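Local coordinates for SusD superfamily protein (Bacteroides vulgatus, PDB 3MYV) that probably binds polysaccharide at the outer membrane of a gut Bacteroides, at residues Q121-T125 with A163-I167; P79-L83 with A142-D146; G296-E300 with W311-R316. All coordinates share one frame; numbering follows the deposited sequence.

Contact 1 of 3, residues Q121-T125 with A163-I167; sequences QFDLT and AYDFI
Y164 brings its hydroxyl to the edge of the F122 ring, near the ring plane, where two nearly antiparallel helices pack together. Helices 103-128 and 160-177 belong to the TPR-like helical scaffold of the SusD fold. The two short segments run at 161° to each other, with their axes 10.1 Å apart. OH of Y164 lies 3.5 Å from CE1 of F122. The two side chains cross obliquely. Y164 sets out along the flank of its helix, yet its ring reaches across to F122 and T125. The CE2 side of that ring meets CG2 of T125 at 4.0 Å. F122 has CG anti to the backbone N (chi1 171°), which carries its ring to the hydroxyl of Y164. The F122 ring also packs edge-to-face with Y202 of helix 189-202.

I167 fills the space between Q121, F122 and T125. Its CD1 reaches the backbone of the facing helix, 3.6 Å from N of F122. CG1 of I167 lies 4.0 Å from CB of Q121, and the two side chains cross at about a right angle. I167 and T125 instead slide past each other in opposite directions. The Q121 chain bends at chi2. Its amide turns to segment 142-146, where OE1 takes the N-H of I145 and NE2 gives to O of P143.

No hydrogen bond joins the two segments, so apolar packing carries the contact. The hydroxyl of T125 is spent within its own helix. OG1 lies 3.4 Å from CB of A163 and donates to O of Q121 at 2.6 Å. That carbonyl oxygen also accepts from N of T125, and the two donors reach it from opposite faces of its plane.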
# COMPACT_ATOMS: atom_id res chain seq x y z
N GLN A 121 -4.75 2.26 -10.70
CA GLN A 121 -3.85 3.07 -11.54
C GLN A 121 -2.68 3.62 -10.74
O GLN A 121 -1.54 3.72 -11.25
CB GLN A 121 -4.61 4.17 -12.26
CG GLN A 121 -3.76 4.81 -13.40
CD GLN A 121 -3.62 3.90 -14.61
OE1 GLN A 121 -4.63 3.48 -15.19
NE2 GLN A 121 -2.36 3.65 -15.04
N PHE A 122 -2.93 3.98 -9.48
CA PHE A 122 -1.87 4.50 -8.60
C PHE A 122 -0.78 3.45 -8.37
O PHE A 122 0.41 3.73 -8.53
CB PHE A 122 -2.45 4.99 -7.26
CG PHE A 122 -1.41 5.35 -6.21
CD1 PHE A 122 -0.53 6.41 -6.41
CD2 PHE A 122 -1.35 4.68 -5.00
CE1 PHE A 122 0.41 6.76 -5.44
CE2 PHE A 122 -0.43 5.04 -4.02
CZ PHE A 122 0.45 6.08 -4.24
N ASP A 123 -1.20 2.23 -8.05
CA ASP A 123 -0.26 1.14 -7.87
C ASP A 123 0.56 0.86 -9.13
O ASP A 123 1.80 0.78 -9.07
CB ASP A 123 -0.99 -0.10 -7.36
CG ASP A 123 -1.40 0.03 -5.89
OD1 ASP A 123 -0.78 0.85 -5.17
OD2 ASP A 123 -2.36 -0.67 -5.46
N LEU A 124 -0.10 0.80 -10.28
CA LEU A 124 0.62 0.69 -11.56
C LEU A 124 1.63 1.80 -11.77
O LEU A 124 2.72 1.56 -12.31
CB LEU A 124 -0.33 0.64 -12.76
CG LEU A 124 -1.13 -0.66 -12.90
CD1 LEU A 124 -2.37 -0.46 -13.83
CD2 LEU A 124 -0.25 -1.82 -13.38
N THR A 125 1.27 3.00 -11.36
CA THR A 125 2.13 4.16 -11.54
C THR A 125 3.35 4.06 -10.63
O THR A 125 4.49 4.31 -11.07
CB THR A 125 1.37 5.46 -11.30
OG1 THR A 125 0.19 5.49 -12.14
CG2 THR A 125 2.26 6.66 -11.56
N ALA A 163 -0.80 10.29 -15.24
CA ALA A 163 -1.51 9.33 -14.38
C ALA A 163 -1.99 9.98 -13.08
O ALA A 163 -3.15 9.83 -12.68
CB ALA A 163 -0.66 8.15 -14.12
N TYR A 164 -1.10 10.72 -12.42
CA TYR A 164 -1.49 11.47 -11.22
C TYR A 164 -2.63 12.47 -11.45
O TYR A 164 -3.57 12.56 -10.63
CB TYR A 164 -0.28 12.19 -10.58
CG TYR A 164 0.51 11.32 -9.60
CD1 TYR A 164 0.16 11.25 -8.25
CD2 TYR A 164 1.61 10.57 -10.03
CE1 TYR A 164 0.87 10.46 -7.36
CE2 TYR A 164 2.33 9.79 -9.15
CZ TYR A 164 1.96 9.74 -7.82
OH TYR A 164 2.71 8.98 -6.96
N ASP A 165 -2.56 13.22 -12.55
CA ASP A 165 -3.64 14.16 -12.88
C ASP A 165 -4.99 13.44 -12.89
O ASP A 165 -5.96 13.88 -12.26
CB ASP A 165 -3.39 14.85 -14.22
CG ASP A 165 -2.22 15.84 -14.18
OD1 ASP A 165 -1.63 16.09 -13.11
OD2 ASP A 165 -1.88 16.37 -15.25
N PHE A 166 -5.04 12.29 -13.56
CA PHE A 166 -6.24 11.49 -13.64
C PHE A 166 -6.66 10.87 -12.29
O PHE A 166 -7.84 10.90 -11.93
CB PHE A 166 -6.06 10.35 -14.66
CG PHE A 166 -7.13 9.30 -14.58
CD1 PHE A 166 -8.41 9.57 -15.05
CD2 PHE A 166 -6.86 8.06 -14.05
CE1 PHE A 166 -9.41 8.62 -14.95
CE2 PHE A 166 -7.86 7.08 -13.98
CZ PHE A 166 -9.13 7.37 -14.43
N ILE A 167 -5.70 10.26 -11.60
CA ILE A 167 -5.95 9.63 -10.31
C ILE A 167 -6.55 10.62 -9.30
O ILE A 167 -7.53 10.32 -8.62
CB ILE A 167 -4.63 8.99 -9.76
CG1 ILE A 167 -4.25 7.76 -10.58
CG2 ILE A 167 -4.77 8.62 -8.30
CD1 ILE A 167 -2.70 7.45 -10.56

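Contact 2 of 3, residues P79-L83 with A142-D146; sequences PFYIL and APLID
The F80 ring meets segment 142-146 with its edge. O of P143 and CG1 of I145 both lie in the ring plane at that edge. CE1 of F80 is 3.5 Å from O of P143 and 3.6 Å from CG1 of I145. CB of A142 approaches CZ of F80 obliquely, at 3.9 Å. The P143 and F80 side chains cross at about a right angle, with CD of P143 3.7 Å from CZ of F80. The aromatic ring of W76 also meets F80, their planes at about 55°.

L83, about one helical turn further on, touches the same CG1 and also CB of I145. Its CD1 lies 3.8 Å from CG1 of I145. The isoleucine turns CG1 away from its carbonyl carbon (chi1 -45°), and this one methylene touches both F80 and L83. O of I145 accepts from NE1 of W87.

An alanine at F80 would probably leave a gap beside A142 and P143 and take away the aromatic partner of CG1 of I145.

No hydrogen bond crosses between the segments. Apolar packing joins helix 77-94 to the end of strand 140-143 and the turn after it, and L124 of helix 103-128 backs both F80 and L83. The turn is an inverse gamma turn centred on I145, which presents its side chain to helix 77-94 of the TPR-like helical scaffold.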
# COMPACT_ATOMS: atom_id res chain seq x y z
N PRO A 79 -4.03 -5.52 -11.64
CA PRO A 79 -4.64 -4.19 -11.62
C PRO A 79 -5.23 -3.79 -12.98
O PRO A 79 -6.24 -3.12 -13.04
CB PRO A 79 -3.46 -3.27 -11.27
CG PRO A 79 -2.64 -4.13 -10.39
CD PRO A 79 -2.70 -5.51 -11.02
N PHE A 80 -4.62 -4.22 -14.08
CA PHE A 80 -5.18 -3.88 -15.40
C PHE A 80 -6.50 -4.58 -15.64
O PHE A 80 -7.39 -3.99 -16.23
CB PHE A 80 -4.22 -4.17 -16.55
CG PHE A 80 -3.31 -3.03 -16.83
CD1 PHE A 80 -3.82 -1.79 -17.16
CD2 PHE A 80 -1.95 -3.17 -16.69
CE1 PHE A 80 -2.97 -0.72 -17.43
CE2 PHE A 80 -1.11 -2.11 -16.95
CZ PHE A 80 -1.61 -0.89 -17.32
N TYR A 81 -6.60 -5.84 -15.19
CA TYR A 81 -7.82 -6.60 -15.33
C TYR A 81 -8.94 -5.92 -14.54
O TYR A 81 -10.05 -5.76 -15.03
CB TYR A 81 -7.61 -8.06 -14.87
CG TYR A 81 -8.81 -8.94 -15.20
CD1 TYR A 81 -9.90 -9.03 -14.33
CD2 TYR A 81 -8.87 -9.66 -16.39
CE1 TYR A 81 -10.99 -9.80 -14.62
CE2 TYR A 81 -9.98 -10.44 -16.70
CZ TYR A 81 -11.03 -10.50 -15.80
OH TYR A 81 -12.12 -11.25 -16.09
N ILE A 82 -8.64 -5.50 -13.32
CA ILE A 82 -9.61 -4.83 -12.49
C ILE A 82 -10.06 -3.51 -13.12
O ILE A 82 -11.26 -3.19 -13.13
CB ILE A 82 -9.08 -4.62 -11.06
CG1 ILE A 82 -8.86 -5.97 -10.34
CG2 ILE A 82 -10.06 -3.76 -10.22
CD1 ILE A 82 -7.95 -5.87 -9.08
N LEU A 83 -9.12 -2.75 -13.67
CA LEU A 83 -9.44 -1.50 -14.35
C LEU A 83 -10.42 -1.71 -15.52
O LEU A 83 -11.34 -0.94 -15.70
CB LEU A 83 -8.15 -0.85 -14.87
CG LEU A 83 -7.35 -0.06 -13.83
CD1 LEU A 83 -5.89 0.16 -14.25
CD2 LEU A 83 -8.01 1.31 -13.53
N ALA A 142 2.63 3.50 -16.44
CA ALA A 142 1.98 2.41 -17.15
C ALA A 142 1.05 3.04 -18.18
O ALA A 142 0.81 4.26 -18.17
CB ALA A 142 1.19 1.57 -16.17
N PRO A 143 0.50 2.22 -19.09
CA PRO A 143 -0.65 2.69 -19.85
C PRO A 143 -1.75 3.16 -18.90
O PRO A 143 -1.93 2.59 -17.81
CB PRO A 143 -1.09 1.43 -20.64
CG PRO A 143 0.12 0.65 -20.77
CD PRO A 143 0.90 0.86 -19.48
N LEU A 144 -2.44 4.22 -19.29
CA LEU A 144 -3.37 4.92 -18.40
C LEU A 144 -4.80 4.58 -18.78
O LEU A 144 -5.28 4.98 -19.86
CB LEU A 144 -3.12 6.44 -18.54
CG LEU A 144 -4.03 7.37 -17.74
CD1 LEU A 144 -4.01 7.00 -16.28
CD2 LEU A 144 -3.64 8.86 -17.95
N ILE A 145 -5.51 3.84 -17.92
CA ILE A 145 -6.90 3.45 -18.20
C ILE A 145 -7.84 4.51 -17.64
O ILE A 145 -8.46 4.34 -16.57
CB ILE A 145 -7.23 2.03 -17.65
CG1 ILE A 145 -6.10 1.04 -17.98
CG2 ILE A 145 -8.55 1.51 -18.21
CD1 ILE A 145 -5.71 0.95 -19.48
N ASP A 146 -7.91 5.61 -18.37
CA ASP A 146 -8.69 6.77 -18.02
C ASP A 146 -9.94 6.85 -18.88
O ASP A 146 -10.56 7.91 -18.96
CB ASP A 146 -7.86 8.06 -18.10
CG ASP A 146 -7.39 8.38 -19.52
OD1 ASP A 146 -7.57 7.54 -20.41
OD2 ASP A 146 -6.82 9.48 -19.75

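Contact 3 of 3, residues G296-E300 with W311-R316; sequences GHLLE and WLYKLR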
# COMPACT_ATOMS: atom_id res chain seq x y z
N GLY A 296 7.67 -3.35 18.96
CA GLY A 296 8.65 -4.43 19.11
C GLY A 296 8.08 -5.74 19.59
O GLY A 296 8.67 -6.77 19.34
N HIS A 297 6.92 -5.70 20.24
CA HIS A 297 6.28 -6.92 20.71
C HIS A 297 5.69 -7.76 19.59
O HIS A 297 5.27 -8.90 19.83
CB HIS A 297 5.18 -6.59 21.73
CG HIS A 297 5.64 -5.74 22.87
ND1 HIS A 297 4.77 -5.23 23.81
CD2 HIS A 297 6.88 -5.28 23.21
CE1 HIS A 297 5.45 -4.52 24.70
NE2 HIS A 297 6.73 -4.54 24.36
N LEU A 298 5.64 -7.20 18.37
CA LEU A 298 5.28 -7.96 17.17
C LEU A 298 6.46 -8.75 16.58
O LEU A 298 6.28 -9.46 15.62
CB LEU A 298 4.70 -7.02 16.09
CG LEU A 298 3.44 -6.21 16.44
CD1 LEU A 298 2.96 -5.41 15.23
CD2 LEU A 298 2.30 -7.14 16.94
N LEU A 299 7.65 -8.62 17.13
CA LEU A 299 8.80 -9.36 16.62
C LEU A 299 8.98 -10.65 17.38
O LEU A 299 8.83 -10.67 18.59
CB LEU A 299 10.07 -8.54 16.74
CG LEU A 299 10.12 -7.21 15.99
CD1 LEU A 299 11.51 -6.53 16.18
CD2 LEU A 299 9.78 -7.42 14.52
N GLU A 300 9.37 -11.70 16.66
CA GLU A 300 9.59 -13.01 17.26
C GLU A 300 10.98 -13.51 16.91
O GLU A 300 11.35 -13.55 15.73
CB GLU A 300 8.58 -13.99 16.72
CG GLU A 300 7.19 -13.76 17.30
CD GLU A 300 7.11 -14.09 18.78
OE1 GLU A 300 7.92 -14.93 19.25
OE2 GLU A 300 6.25 -13.49 19.48
N TRP A 311 11.44 -12.50 13.00
CA TRP A 311 10.38 -12.49 12.01
C TRP A 311 9.25 -11.63 12.54
O TRP A 311 9.19 -11.32 13.72
CB TRP A 311 9.91 -13.91 11.64
CG TRP A 311 9.29 -14.76 12.68
CD1 TRP A 311 9.96 -15.53 13.60
CD2 TRP A 311 7.89 -15.01 12.90
NE1 TRP A 311 9.06 -16.22 14.37
CE2 TRP A 311 7.79 -15.92 13.95
CE3 TRP A 311 6.71 -14.54 12.30
CZ2 TRP A 311 6.54 -16.36 14.46
CZ3 TRP A 311 5.50 -14.99 12.77
CH2 TRP A 311 5.42 -15.88 13.84
N LEU A 312 8.40 -11.20 11.62
CA LEU A 312 7.39 -10.22 11.93
C LEU A 312 6.06 -10.95 12.13
O LEU A 312 5.50 -11.52 11.21
CB LEU A 312 7.21 -9.20 10.81
CG LEU A 312 6.16 -8.12 11.08
CD1 LEU A 312 6.59 -7.24 12.27
CD2 LEU A 312 5.92 -7.26 9.79
N TYR A 313 5.56 -10.87 13.35
CA TYR A 313 4.32 -11.48 13.70
C TYR A 313 3.23 -10.41 13.84
O TYR A 313 2.63 -10.18 14.91
CB TYR A 313 4.52 -12.33 14.94
CG TYR A 313 3.39 -13.26 15.25
CD1 TYR A 313 2.58 -13.79 14.24
CD2 TYR A 313 3.14 -13.65 16.56
CE1 TYR A 313 1.57 -14.67 14.52
CE2 TYR A 313 2.09 -14.54 16.86
CZ TYR A 313 1.32 -15.03 15.83
OH TYR A 313 0.30 -15.91 16.10
N LYS A 314 2.97 -9.76 12.72
CA LYS A 314 1.96 -8.73 12.63
C LYS A 314 0.62 -9.29 12.14
O LYS A 314 -0.42 -8.71 12.44
CB LYS A 314 2.46 -7.56 11.76
CG LYS A 314 1.44 -6.48 11.54
CD LYS A 314 2.03 -5.26 10.84
CE LYS A 314 2.46 -4.18 11.77
NZ LYS A 314 2.97 -2.88 11.10
N LEU A 315 0.63 -10.41 11.42
CA LEU A 315 -0.61 -11.03 11.02
C LEU A 315 -0.82 -12.23 11.93
O LEU A 315 -0.27 -13.34 11.71
CB LEU A 315 -0.56 -11.41 9.52
CG LEU A 315 -0.40 -10.17 8.60
CD1 LEU A 315 1.09 -9.86 8.23
CD2 LEU A 315 -1.19 -10.33 7.34
N ARG A 316 -1.60 -12.00 12.98
CA ARG A 316 -1.56 -12.87 14.14
C ARG A 316 -2.77 -13.83 14.14
O ARG A 316 -3.91 -13.40 14.08
CB ARG A 316 -1.55 -12.02 15.43
CG ARG A 316 -0.33 -11.08 15.53
CD ARG A 316 -0.32 -10.23 16.82
NE ARG A 316 0.03 -11.00 18.01
CZ ARG A 316 1.27 -11.22 18.45
NH1 ARG A 316 2.34 -10.73 17.79
NH2 ARG A 316 1.46 -11.92 19.57
O HOH W 1 4.90 -11.17 18.56
O HOH W 2 3.75 -13.64 20.84
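W311 holds its CG between the backbone N and the carbonyl carbon (chi1 63°), which lays the indole beside E300. CB of E300 sits over one face of the five-membered ring in a CH-pi contact, 3.6 Å from the centroid. The E300 chain then bends at chi2, and CG packs on CB of Y313.

The carboxylate continues toward R316, but the two charged groups do not touch. Two waters bridge them. Water 1 donates to OE2 of E300 and to O of H297 and accepts from NH1 of R316. Water 2 links OE2 to NH2. NH1 also donates to O of Y313 at 2.9 Å, in the carbonyl plane. CG of R316 lies over the centre of the Y313 ring. L298 spreads its methyls over two chains: CD1 lies 3.7 Å from CE of K314, and CD2 lies 3.7 Å from NH1 of R316.

The backbones pair as antiparallel strands. E300 and W311 form a hydrogen-bonded pair, N of W311 to O of E300 at 2.9 Å and N of E300 to O of W311 at 3.0 Å. L299 and L312 form the non-hydrogen-bonded pair, with CD2 of L299 3.9 Å from CD1 of L312. Past the strand end, N of Y313 donates to O of L298 at 2.8 Å.

This is the open end of the beta hairpin 299-304 and 307-312. L299 and L312 both pack on V279 of strand 277-279, and L299 also meets Y283 and M287 of helix 281-288.

Contacts 1 and 2 are neighbours, with centres 9 Å apart, and their segments alternate along the chain. Helix 77-94 is followed by helix 103-128, then segment 142-146, then helix 160-177. Q121 joins the two contacts through its amide, and F166 of contact 1 packs on D146 of contact 2. Together they tie three helices and the end of strand 140-143 in the N-terminal part of the chain. Contact 3 comes later, in the C-terminal part. It lies on the opposite side of the chain's centre, and it does not touch the other two. Its nearest atoms are about 16 Å from contact 1 and about 18 Å from contact 2.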